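Local atomic coordinates of beta-lactamase (Klebsiella pneumoniae, PDB entry 6KBY), a protein that probably hydrolyses beta-lactam antibiotics to substituted beta-amino acids, as a plasmid-borne class C serine beta-lactamase, and is captured here covalently bound to AMP. Residues A[28-33]-A[348-353]; A[35-40]-A[48-53]; A[66-71]-A[203-208]; A[193-198]-A[228-233]. One frame throughout, in Å; residues are numbered along the deposited sequence.

Interaction 1: A[28-33]-A[348-353]; sequences QKNNIP and KNYSID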
# COMPACT_ATOMS: atom_id res chain seq x y z
N GLN A 28 -21.26 2.41 -11.73
CA GLN A 28 -22.16 3.16 -12.60
C GLN A 28 -21.94 4.66 -12.41
O GLN A 28 -21.67 5.39 -13.37
CB GLN A 28 -23.61 2.76 -12.30
CG GLN A 28 -24.61 3.10 -13.40
CD GLN A 28 -24.73 4.58 -13.67
OE1 GLN A 28 -25.00 5.37 -12.77
NE2 GLN A 28 -24.50 4.96 -14.92
N LYS A 29 -22.06 5.14 -11.18
CA LYS A 29 -22.07 6.58 -10.99
C LYS A 29 -20.70 7.20 -11.21
O LYS A 29 -20.61 8.35 -11.66
CB LYS A 29 -22.67 6.96 -9.64
CG LYS A 29 -21.81 6.67 -8.45
CD LYS A 29 -22.59 7.07 -7.20
CE LYS A 29 -21.70 7.25 -6.01
NZ LYS A 29 -22.48 7.68 -4.82
N ASN A 30 -19.63 6.47 -10.92
CA ASN A 30 -18.28 6.98 -11.13
C ASN A 30 -17.72 6.64 -12.50
O ASN A 30 -16.60 7.05 -12.82
CB ASN A 30 -17.33 6.44 -10.05
CG ASN A 30 -17.62 7.00 -8.68
OD1 ASN A 30 -17.31 8.16 -8.40
ND2 ASN A 30 -18.21 6.20 -7.81
N ASN A 31 -18.48 5.90 -13.31
CA ASN A 31 -18.01 5.47 -14.63
C ASN A 31 -16.68 4.72 -14.55
O ASN A 31 -15.75 4.96 -15.33
CB ASN A 31 -17.96 6.62 -15.63
CG ASN A 31 -17.97 6.14 -17.05
OD1 ASN A 31 -18.63 5.15 -17.37
ND2 ASN A 31 -17.24 6.83 -17.92
N ILE A 32 -16.59 3.81 -13.58
CA ILE A 32 -15.41 2.96 -13.42
C ILE A 32 -15.57 1.77 -14.36
O ILE A 32 -16.54 1.02 -14.23
CB ILE A 32 -15.31 2.44 -11.98
CG1 ILE A 32 -15.17 3.60 -10.99
CG2 ILE A 32 -14.17 1.45 -11.85
CD1 ILE A 32 -15.48 3.21 -9.56
N PRO A 33 -14.65 1.55 -15.31
CA PRO A 33 -14.88 0.46 -16.27
C PRO A 33 -14.82 -0.93 -15.67
O PRO A 33 -15.63 -1.78 -16.03
CB PRO A 33 -13.79 0.68 -17.33
CG PRO A 33 -13.45 2.13 -17.21
CD PRO A 33 -13.54 2.43 -15.74
N LYS A 348 -10.17 3.06 -12.59
CA LYS A 348 -10.34 4.50 -12.60
C LYS A 348 -10.04 4.98 -11.19
O LYS A 348 -10.35 4.29 -10.21
CB LYS A 348 -11.75 4.92 -13.02
CG LYS A 348 -11.98 6.43 -12.98
CD LYS A 348 -13.30 6.82 -13.62
CE LYS A 348 -13.18 6.84 -15.13
NZ LYS A 348 -12.35 7.99 -15.60
N ASN A 349 -9.39 6.13 -11.09
CA ASN A 349 -9.07 6.75 -9.80
C ASN A 349 -10.31 7.50 -9.33
O ASN A 349 -10.57 8.63 -9.75
CB ASN A 349 -7.88 7.69 -9.98
CG ASN A 349 -7.45 8.37 -8.70
OD1 ASN A 349 -8.16 8.37 -7.69
ND2 ASN A 349 -6.28 8.99 -8.74
N TYR A 350 -11.09 6.88 -8.45
CA TYR A 350 -12.27 7.49 -7.86
C TYR A 350 -12.00 7.79 -6.39
O TYR A 350 -11.05 7.26 -5.79
CB TYR A 350 -13.51 6.59 -8.05
CG TYR A 350 -13.44 5.31 -7.26
CD1 TYR A 350 -12.62 4.25 -7.66
CD2 TYR A 350 -14.20 5.15 -6.11
CE1 TYR A 350 -12.56 3.08 -6.92
CE2 TYR A 350 -14.13 3.98 -5.37
CZ TYR A 350 -13.31 2.95 -5.78
OH TYR A 350 -13.26 1.80 -5.03
N SER A 351 -12.83 8.63 -5.80
CA SER A 351 -12.44 9.28 -4.55
C SER A 351 -12.27 8.30 -3.39
O SER A 351 -12.99 7.31 -3.25
CB SER A 351 -13.40 10.41 -4.18
OG SER A 351 -14.69 9.91 -3.93
N ILE A 352 -11.29 8.61 -2.54
CA ILE A 352 -10.94 7.74 -1.43
C ILE A 352 -12.10 7.56 -0.46
O ILE A 352 -12.31 6.46 0.06
CB ILE A 352 -9.66 8.26 -0.74
CG1 ILE A 352 -8.43 7.84 -1.56
CG2 ILE A 352 -9.56 7.73 0.67
CD1 ILE A 352 -7.15 8.53 -1.14
N ASP A 353 -12.88 8.62 -0.22
CA ASP A 353 -14.00 8.48 0.71
C ASP A 353 -14.95 7.37 0.27
O ASP A 353 -15.50 6.65 1.11
CB ASP A 353 -14.75 9.81 0.85
CG ASP A 353 -15.52 10.17 -0.40
OD1 ASP A 353 -14.87 10.41 -1.43
OD2 ASP A 353 -16.77 10.21 -0.35
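Ile32 and Tyr350 make the aromatic part of this contact, a CH-pi interaction in which the delta methyl of Ile32 sits over one face of the phenol ring. Ile32 CD1 lies 3.8 Å from the centroid of the Tyr350 ring and 20° off its normal, displaced toward the rim, so that its closest ring atom is Tyr350 CD1 at 3.6 Å. Tyr350 holds CG between its backbone N and carbonyl carbon (chi1 68°), which swings the ring back toward the 28-33 segment.

Lys348 supplies further packing through its carbon atoms. Lys348 CB approaches Pro33 CD at 4.1 Å, and its chain then bends at chi3 and chi4 to run past the backbone carbonyls of Asn30 and Asn31 at the helix exit. Lys348 CE comes within 3.2 Å of Asn31 O, and Lys348 CD within 3.4 Å of Asn30 O.

The polar ends of Lys348 and Asn30 are held from outside: Lys348 NZ by a salt bridge to Asp213, Asn30 ND2 by Gln354 OE1. The Asn30 amide stands 44° from the plane of the Tyr350 ring, and Asn30 OD1 lies 4.1 Å from Tyr350 CB, a van der Waals contact.

Asn31, with positive phi, ends helix 11-30 in a Schellman motif, and the contact packs this exit against the turn leading from strand 340-346 into helix 352-364. It thus joins the two terminal helices of the beta-lactamase fold on one side of its antiparallel sheet.

Interaction 2: A[35-40]-A[48-53]; sequences MSVAVT and YNYGLA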
# COMPACT_ATOMS: atom_id res chain seq x y z
N MET A 35 -13.61 -3.52 -12.06
CA MET A 35 -13.16 -3.68 -10.69
C MET A 35 -12.98 -5.15 -10.37
O MET A 35 -13.61 -6.02 -10.98
CB MET A 35 -14.12 -3.10 -9.66
CG MET A 35 -14.20 -1.59 -9.69
SD MET A 35 -15.09 -0.83 -8.32
CE MET A 35 -13.99 -1.16 -6.94
N SER A 36 -12.13 -5.42 -9.39
CA SER A 36 -12.14 -6.70 -8.71
C SER A 36 -12.12 -6.43 -7.21
O SER A 36 -11.38 -5.56 -6.74
CB SER A 36 -10.96 -7.58 -9.12
OG SER A 36 -11.04 -8.83 -8.47
N VAL A 37 -12.97 -7.16 -6.49
CA VAL A 37 -13.05 -7.06 -5.04
C VAL A 37 -12.79 -8.44 -4.48
O VAL A 37 -13.45 -9.41 -4.87
CB VAL A 37 -14.42 -6.53 -4.60
CG1 VAL A 37 -14.50 -6.48 -3.08
CG2 VAL A 37 -14.68 -5.17 -5.21
N ALA A 38 -11.83 -8.53 -3.56
CA ALA A 38 -11.49 -9.78 -2.91
C ALA A 38 -11.74 -9.62 -1.42
O ALA A 38 -11.32 -8.62 -0.82
CB ALA A 38 -10.01 -10.12 -3.16
N VAL A 39 -12.42 -10.60 -0.83
CA VAL A 39 -12.77 -10.60 0.59
C VAL A 39 -12.30 -11.91 1.21
O VAL A 39 -12.47 -12.98 0.61
CB VAL A 39 -14.30 -10.45 0.78
CG1 VAL A 39 -14.69 -10.59 2.24
CG2 VAL A 39 -14.79 -9.13 0.21
N THR A 40 -11.72 -11.82 2.40
CA THR A 40 -11.45 -13.01 3.21
C THR A 40 -12.17 -12.88 4.55
O THR A 40 -12.17 -11.81 5.17
CB THR A 40 -9.94 -13.27 3.40
OG1 THR A 40 -9.76 -14.53 4.06
CG2 THR A 40 -9.27 -12.17 4.23
N TYR A 48 -14.61 -11.29 -6.62
CA TYR A 48 -15.71 -10.82 -7.45
C TYR A 48 -15.16 -9.87 -8.50
O TYR A 48 -14.49 -8.88 -8.17
CB TYR A 48 -16.77 -10.13 -6.60
CG TYR A 48 -17.29 -11.04 -5.50
CD1 TYR A 48 -18.08 -12.14 -5.82
CD2 TYR A 48 -16.97 -10.83 -4.17
CE1 TYR A 48 -18.54 -13.00 -4.83
CE2 TYR A 48 -17.44 -11.69 -3.17
CZ TYR A 48 -18.22 -12.76 -3.52
OH TYR A 48 -18.69 -13.62 -2.54
N ASN A 49 -15.42 -10.17 -9.77
CA ASN A 49 -14.91 -9.38 -10.89
C ASN A 49 -16.07 -8.70 -11.60
O ASN A 49 -17.15 -9.29 -11.77
CB ASN A 49 -14.16 -10.27 -11.87
CG ASN A 49 -12.97 -10.94 -11.22
OD1 ASN A 49 -12.24 -10.31 -10.44
ND2 ASN A 49 -12.77 -12.22 -11.51
N TYR A 50 -15.84 -7.46 -12.04
CA TYR A 50 -16.89 -6.64 -12.62
C TYR A 50 -16.35 -5.90 -13.83
O TYR A 50 -15.28 -5.29 -13.76
CB TYR A 50 -17.37 -5.59 -11.62
CG TYR A 50 -17.88 -6.15 -10.32
CD1 TYR A 50 -17.02 -6.42 -9.27
CD2 TYR A 50 -19.24 -6.40 -10.15
CE1 TYR A 50 -17.49 -6.92 -8.07
CE2 TYR A 50 -19.72 -6.91 -8.96
CZ TYR A 50 -18.84 -7.18 -7.93
OH TYR A 50 -19.30 -7.69 -6.73
N GLY A 51 -17.11 -5.92 -14.93
CA GLY A 51 -16.83 -4.97 -15.99
C GLY A 51 -15.58 -5.29 -16.79
O GLY A 51 -15.22 -6.45 -17.02
N LEU A 52 -14.91 -4.23 -17.24
CA LEU A 52 -13.92 -4.28 -18.30
C LEU A 52 -12.54 -3.84 -17.82
O LEU A 52 -12.40 -2.77 -17.23
CB LEU A 52 -14.33 -3.36 -19.45
CG LEU A 52 -15.70 -3.65 -20.06
CD1 LEU A 52 -16.00 -2.67 -21.19
CD2 LEU A 52 -15.76 -5.08 -20.53
N ALA A 53 -11.54 -4.67 -18.14
CA ALA A 53 -10.15 -4.28 -17.98
C ALA A 53 -9.72 -3.28 -19.06
O ALA A 53 -8.83 -2.46 -18.82
CB ALA A 53 -9.27 -5.52 -18.06
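Ser36 OG donates to Asn49 OD1 at 2.7 Å, one of the shortest polar contacts between the two strands. The bond lies nearly along the C=O axis of the Asn49 amide, with a C=O...donor angle of 170°. Ser36 places its hydroxyl opposite the backbone N (chi1 -177°), where the end of the Asn49 side chain reaches back across the non-hydrogen-bonded pair to meet it. The same hydroxyl is also hydrogen-bonded to Ser234 OG, so two partners fix its position.

The backbone bonds come next. Val37 and Tyr48 form an antiparallel hydrogen-bonded pair, Val37 N to Tyr48 O and Tyr48 N to Val37 O both measuring 2.8 Å. Met35 and Tyr50 form a second such pair, with Met35 N to Tyr50 O at 3.0 Å. A Ser36 CA contact to Tyr48 O, 3.3 Å long, adds a CA-H...O interaction between the pairs.

Packing lies on the face bearing Met35, Val37, Tyr48 and Tyr50, which is turned to helix 11-30. It is looser: Met35 CB is 4.4 Å from Tyr50 CD1, while Val37 CG2 approaches Tyr50 CE1 obliquely. Met35 O lies at the edge of the Tyr50 ring. Both phenols end on helix acids, Tyr48 OH on Glu12 and Tyr50 OH on Asp20.

The chemistry implies that backbone and hydroxyl-amide bonds set the register of this hairpin, whereas its tyrosines tie the edge strand to the N-terminal helix.

Interaction 3: A[66-71]-A[203-208]; sequences LFEVGS and ENYAWG. With AMP (adenosine monophosphate), chain B.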
# COMPACT_ATOMS: atom_id res chain seq x y z
N LEU A 66 -4.45 -7.72 -14.05
CA LEU A 66 -3.50 -6.94 -13.28
C LEU A 66 -3.95 -5.49 -13.25
O LEU A 66 -4.28 -4.90 -14.29
CB LEU A 66 -2.11 -7.01 -13.93
CG LEU A 66 -1.49 -8.41 -13.99
CD1 LEU A 66 -0.37 -8.45 -15.01
CD2 LEU A 66 -0.99 -8.82 -12.62
N PHE A 67 -3.98 -4.92 -12.05
CA PHE A 67 -4.28 -3.51 -11.84
C PHE A 67 -3.05 -2.82 -11.26
O PHE A 67 -2.29 -3.42 -10.49
CB PHE A 67 -5.42 -3.32 -10.82
CG PHE A 67 -6.76 -3.84 -11.27
CD1 PHE A 67 -7.08 -5.19 -11.19
CD2 PHE A 67 -7.74 -2.95 -11.71
CE1 PHE A 67 -8.34 -5.64 -11.58
CE2 PHE A 67 -8.99 -3.40 -12.10
CZ PHE A 67 -9.29 -4.75 -12.03
N GLU A 68 -2.85 -1.56 -11.63
CA GLU A 68 -1.92 -0.71 -10.90
C GLU A 68 -2.51 -0.42 -9.53
O GLU A 68 -3.70 -0.13 -9.40
CB GLU A 68 -1.71 0.60 -11.64
CG GLU A 68 -1.07 0.40 -13.00
CD GLU A 68 -1.03 1.65 -13.87
OE1 GLU A 68 -1.39 2.75 -13.41
OE2 GLU A 68 -0.63 1.51 -15.05
N VAL A 69 -1.66 -0.48 -8.50
CA VAL A 69 -2.12 -0.20 -7.15
C VAL A 69 -1.46 1.02 -6.54
O VAL A 69 -1.74 1.34 -5.38
CB VAL A 69 -2.02 -1.43 -6.23
CG1 VAL A 69 -2.89 -2.54 -6.79
CG2 VAL A 69 -0.58 -1.89 -6.08
N GLY A 70 -0.63 1.75 -7.29
CA GLY A 70 -0.07 2.99 -6.78
C GLY A 70 0.54 2.81 -5.40
O GLY A 70 1.37 1.93 -5.21
N SER A 71 0.08 3.58 -4.41
CA SER A 71 0.73 3.58 -3.09
C SER A 71 0.53 2.32 -2.26
O SER A 71 1.16 2.23 -1.20
CB SER A 71 0.30 4.78 -2.27
OG SER A 71 0.76 5.95 -2.91
N GLU A 203 -1.37 -9.09 -21.82
CA GLU A 203 -2.77 -9.25 -22.19
C GLU A 203 -3.70 -9.14 -20.99
O GLU A 203 -4.90 -8.91 -21.16
CB GLU A 203 -2.99 -10.58 -22.91
CG GLU A 203 -2.73 -11.81 -22.04
CD GLU A 203 -3.08 -13.11 -22.74
OE1 GLU A 203 -3.02 -14.18 -22.09
OE2 GLU A 203 -3.42 -13.08 -23.94
N ASN A 204 -3.17 -9.32 -19.78
CA ASN A 204 -3.94 -9.25 -18.54
C ASN A 204 -3.82 -7.91 -17.85
O ASN A 204 -4.48 -7.70 -16.82
CB ASN A 204 -3.48 -10.35 -17.58
CG ASN A 204 -3.84 -11.73 -18.06
OD1 ASN A 204 -4.92 -11.93 -18.63
ND2 ASN A 204 -2.95 -12.69 -17.84
N TYR A 205 -3.00 -7.01 -18.36
CA TYR A 205 -2.74 -5.73 -17.70
C TYR A 205 -3.84 -4.76 -18.11
O TYR A 205 -3.87 -4.27 -19.25
CB TYR A 205 -1.35 -5.26 -18.10
CG TYR A 205 -0.81 -3.99 -17.46
CD1 TYR A 205 -1.49 -3.32 -16.44
CD2 TYR A 205 0.40 -3.46 -17.90
CE1 TYR A 205 -0.97 -2.15 -15.89
CE2 TYR A 205 0.92 -2.32 -17.36
CZ TYR A 205 0.24 -1.66 -16.36
OH TYR A 205 0.79 -0.51 -15.84
N ALA A 206 -4.76 -4.50 -17.18
CA ALA A 206 -5.85 -3.57 -17.45
C ALA A 206 -5.30 -2.21 -17.83
O ALA A 206 -4.22 -1.81 -17.41
CB ALA A 206 -6.71 -3.41 -16.19
N TRP A 207 -6.07 -1.48 -18.64
CA TRP A 207 -5.80 -0.08 -18.88
C TRP A 207 -6.50 0.75 -17.81
O TRP A 207 -7.60 0.39 -17.36
CB TRP A 207 -6.26 0.33 -20.28
CG TRP A 207 -5.31 -0.17 -21.32
CD1 TRP A 207 -5.40 -1.33 -22.02
CD2 TRP A 207 -4.09 0.46 -21.71
NE1 TRP A 207 -4.30 -1.46 -22.86
CE2 TRP A 207 -3.49 -0.37 -22.69
CE3 TRP A 207 -3.45 1.64 -21.35
CZ2 TRP A 207 -2.28 -0.04 -23.30
CZ3 TRP A 207 -2.24 1.97 -21.96
CH2 TRP A 207 -1.67 1.12 -22.92
N GLY A 208 -5.85 1.81 -17.37
CA GLY A 208 -6.49 2.77 -16.51
C GLY A 208 -7.15 3.86 -17.32
O GLY A 208 -6.76 4.12 -18.45
P AMP B . -0.30 6.91 -3.53
O1P AMP B . -1.17 6.12 -4.46
O2P AMP B . -0.95 7.64 -2.38
O5' AMP B . 0.62 7.90 -4.36
C5' AMP B . 1.33 7.43 -5.50
C4' AMP B . 0.76 7.98 -6.78
O4' AMP B . 1.01 9.41 -6.86
C3' AMP B . 1.36 7.41 -8.05
O3' AMP B . 0.79 6.17 -8.43
C2' AMP B . 1.13 8.53 -9.06
O2' AMP B . -0.21 8.54 -9.51
C1' AMP B . 1.36 9.76 -8.19
N9 AMP B . 2.77 10.18 -8.19
C8 AMP B . 3.62 10.10 -7.15
N7 AMP B . 4.86 10.57 -7.48
C5 AMP B . 4.80 10.96 -8.77
C6 AMP B . 5.74 11.55 -9.74
N6 AMP B . 7.02 11.81 -9.40
N1 AMP B . 5.28 11.80 -10.99
C2 AMP B . 4.01 11.53 -11.35
N3 AMP B . 3.10 11.00 -10.51
C4 AMP B . 3.42 10.70 -9.24
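Glu68 and Tyr205 meet through one short bond, Tyr205 OH donating to Glu68 OE2 at 2.6 Å. Both side chains reach toward it. Glu68 has CG beside its own backbone N (chi1 -63°) and is extended beyond, while Tyr205 puts CG opposite its backbone N (chi1 -176°), laying the phenol along the 66-71 segment. The hydroxyl comes to the anti side of the carboxylate, slightly out of its plane, and carboxylate and ring are turned 56° apart. Glu68 CG lies in the plane of the Tyr205 ring at its edge, 3.9 Å from Tyr205 CE1. Val218 N also bonds to Glu68 OE2 and Thr325 OG1 to Glu68 OE1, so the carboxylate is gripped at both oxygens.

At the other end the backbones bridge. Leu66 N bonds to Asn204 O at 2.8 Å, nearly straight, and Ala206 N to Leu66 O at 3.0 Å. Ala206 CB packs on that same Leu66 O at 3.4 Å.

Beyond Glu68 the chain runs toward helix 72-86, reaching just before it Ser71, whose OG is covalently bound to AMP P. Strand 67-68 also pairs with strand 231-232, His217 stacks on Tyr205, and Phe328 of strand 328-335 packs against Phe67, Glu68 and Ala206.

Interaction 4: A[193-198]-A[228-233]; sequences SYLKVP and YGIKTT. With AMP (adenosine monophosphate), chain B.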
# COMPACT_ATOMS: atom_id res chain seq x y z
N SER A 193 2.39 -10.69 -9.43
CA SER A 193 2.64 -9.35 -8.93
C SER A 193 3.99 -8.91 -9.48
O SER A 193 4.95 -9.70 -9.46
CB SER A 193 2.69 -9.36 -7.41
OG SER A 193 1.45 -9.80 -6.87
N TYR A 194 4.06 -7.69 -9.99
CA TYR A 194 5.23 -7.26 -10.74
C TYR A 194 5.49 -5.78 -10.55
O TYR A 194 4.56 -4.99 -10.36
CB TYR A 194 5.02 -7.47 -12.25
CG TYR A 194 4.52 -8.84 -12.62
CD1 TYR A 194 5.39 -9.91 -12.74
CD2 TYR A 194 3.17 -9.05 -12.87
CE1 TYR A 194 4.92 -11.17 -13.08
CE2 TYR A 194 2.70 -10.30 -13.22
CZ TYR A 194 3.57 -11.35 -13.33
OH TYR A 194 3.09 -12.59 -13.68
N LEU A 195 6.76 -5.41 -10.65
CA LEU A 195 7.13 -4.03 -10.96
C LEU A 195 7.19 -3.79 -12.46
O LEU A 195 6.87 -2.69 -12.91
CB LEU A 195 8.47 -3.68 -10.32
CG LEU A 195 8.48 -3.68 -8.79
CD1 LEU A 195 9.89 -3.59 -8.25
CD2 LEU A 195 7.62 -2.55 -8.26
N LYS A 196 7.61 -4.79 -13.23
CA LYS A 196 7.62 -4.76 -14.69
C LYS A 196 6.81 -5.95 -15.18
O LYS A 196 7.22 -7.10 -14.99
CB LYS A 196 9.05 -4.89 -15.22
CG LYS A 196 9.93 -3.67 -15.09
CD LYS A 196 11.33 -3.97 -15.64
CE LYS A 196 12.25 -2.77 -15.59
NZ LYS A 196 13.68 -3.16 -15.69
N VAL A 197 5.68 -5.68 -15.82
CA VAL A 197 4.81 -6.77 -16.29
C VAL A 197 5.48 -7.49 -17.45
O VAL A 197 5.90 -6.84 -18.42
CB VAL A 197 3.44 -6.21 -16.70
CG1 VAL A 197 2.57 -7.31 -17.30
CG2 VAL A 197 2.75 -5.55 -15.51
N PRO A 198 5.61 -8.81 -17.40
CA PRO A 198 6.28 -9.55 -18.48
C PRO A 198 5.35 -9.74 -19.68
O PRO A 198 4.14 -9.55 -19.61
CB PRO A 198 6.62 -10.89 -17.82
CG PRO A 198 5.56 -11.07 -16.79
CD PRO A 198 5.25 -9.69 -16.27
N TYR A 228 5.25 3.55 -5.99
CA TYR A 228 4.00 3.37 -6.73
C TYR A 228 4.08 2.33 -7.85
O TYR A 228 3.20 2.35 -8.71
CB TYR A 228 3.51 4.72 -7.31
CG TYR A 228 4.54 5.45 -8.17
CD1 TYR A 228 4.80 5.06 -9.48
CD2 TYR A 228 5.28 6.51 -7.65
CE1 TYR A 228 5.76 5.72 -10.27
CE2 TYR A 228 6.23 7.18 -8.43
CZ TYR A 228 6.48 6.77 -9.74
OH TYR A 228 7.44 7.41 -10.52
N GLY A 229 5.05 1.42 -7.86
CA GLY A 229 5.28 0.61 -9.05
C GLY A 229 4.54 -0.70 -9.21
O GLY A 229 4.61 -1.28 -10.29
N ILE A 230 3.82 -1.20 -8.20
CA ILE A 230 3.30 -2.57 -8.26
C ILE A 230 2.08 -2.66 -9.17
O ILE A 230 1.16 -1.83 -9.09
CB ILE A 230 2.97 -3.08 -6.84
CG1 ILE A 230 4.24 -3.23 -6.00
CG2 ILE A 230 2.19 -4.39 -6.91
CD1 ILE A 230 5.09 -4.44 -6.34
N LYS A 231 2.06 -3.70 -10.01
CA LYS A 231 0.88 -4.17 -10.72
C LYS A 231 0.60 -5.58 -10.23
O LYS A 231 1.53 -6.39 -10.13
CB LYS A 231 1.11 -4.19 -12.24
CG LYS A 231 1.40 -2.83 -12.87
CD LYS A 231 2.90 -2.52 -12.83
CE LYS A 231 3.22 -1.08 -13.11
NZ LYS A 231 4.68 -1.00 -13.01
N THR A 232 -0.66 -5.89 -9.92
CA THR A 232 -0.96 -7.14 -9.24
C THR A 232 -2.44 -7.49 -9.43
O THR A 232 -3.23 -6.68 -9.91
CB THR A 232 -0.57 -7.05 -7.76
OG1 THR A 232 -0.77 -8.30 -7.12
CG2 THR A 232 -1.38 -5.98 -7.06
N THR A 233 -2.79 -8.71 -9.04
CA THR A 233 -4.16 -9.18 -9.07
C THR A 233 -4.79 -9.06 -7.69
O THR A 233 -4.09 -9.02 -6.67
CB THR A 233 -4.25 -10.64 -9.51
OG1 THR A 233 -3.64 -11.46 -8.51
CG2 THR A 233 -3.57 -10.86 -10.86
P AMP B . -0.30 6.91 -3.53
O1P AMP B . -1.17 6.12 -4.46
O2P AMP B . -0.95 7.64 -2.38
O5' AMP B . 0.62 7.90 -4.36
C5' AMP B . 1.33 7.43 -5.50
C4' AMP B . 0.76 7.98 -6.78
O4' AMP B . 1.01 9.41 -6.86
C3' AMP B . 1.36 7.41 -8.05
O3' AMP B . 0.79 6.17 -8.43
C2' AMP B . 1.13 8.53 -9.06
O2' AMP B . -0.21 8.54 -9.51
C1' AMP B . 1.36 9.76 -8.19
N9 AMP B . 2.77 10.18 -8.19
C8 AMP B . 3.62 10.10 -7.15
N7 AMP B . 4.86 10.57 -7.48
C5 AMP B . 4.80 10.96 -8.77
C6 AMP B . 5.74 11.55 -9.74
N6 AMP B . 7.02 11.81 -9.40
N1 AMP B . 5.28 11.80 -10.99
C2 AMP B . 4.01 11.53 -11.35
N3 AMP B . 3.10 11.00 -10.51
C4 AMP B . 3.42 10.70 -9.24
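Lys231 and Tyr194 form the tight centre of this contact, an antiparallel hydrogen-bonded pair: Lys231 N to Tyr194 O is 2.8 Å and almost straight at 175°, and Tyr194 N to Lys231 O has the same length. The lysine side chain folds back at chi2 (88°), bringing its ammonium between the loop after Tyr194 and its own segment. Lys231 NZ bonds to Leu195 O at 2.8 Å and to Gly229 O at 2.7 Å, in both cases from outside the carbonyl plane. One buried charge thus holds carbonyls of both segments.

Close packing continues at Leu195, whose CD2 lies 3.7 Å from Ile230 CD1 and equally near the carbonyl carbon of Gly229. Ser193 OG and Thr232 OG1 are 2.7 Å apart and hydrogen-bonded; Asp236 also bonds the serine hydroxyl.

The outer side is looser. Val197 CG2 only brushes Lys231 CB at 3.9 Å, and Tyr194 is partly exposed, with Pro198 CD over the centre of its ring.

The arrangement is a short antiparallel pairing in the three-stranded sheet 67-68, 231-232 and 193-194, in which 193-194 is a weakly bonded edge strand. It leads directly into the ligand pocket, where Tyr228 CB is 3.3 Å from AMP O3' and the Tyr228 ring lies obliquely beside the ribose.

Interactions 3 and 4 are closest, their centres 8 Å apart. Strands 67-68 and 231-232 join them: Phe67 N is 2.9 Å from Thr232 O, and Tyr205 OH packs on Lys231 CE at 3.7 Å. Both touch AMP, interaction 3 through Ser71, which is covalently bound to it, and interaction 4 through Tyr228. Interaction 2 meets interaction 3 through Ala53 O and Trp207 N, 2.9 Å apart, with Phe67 CZ packing on the hairpin backbone near Ser36. Interaction 1 adjoins interaction 2 where Pro33 O and Leu52 N are 2.8 Å apart. It remains outside the pocket, the Tyr350 side chain being about 12 Å from AMP and about 8 Å from that of Ser324.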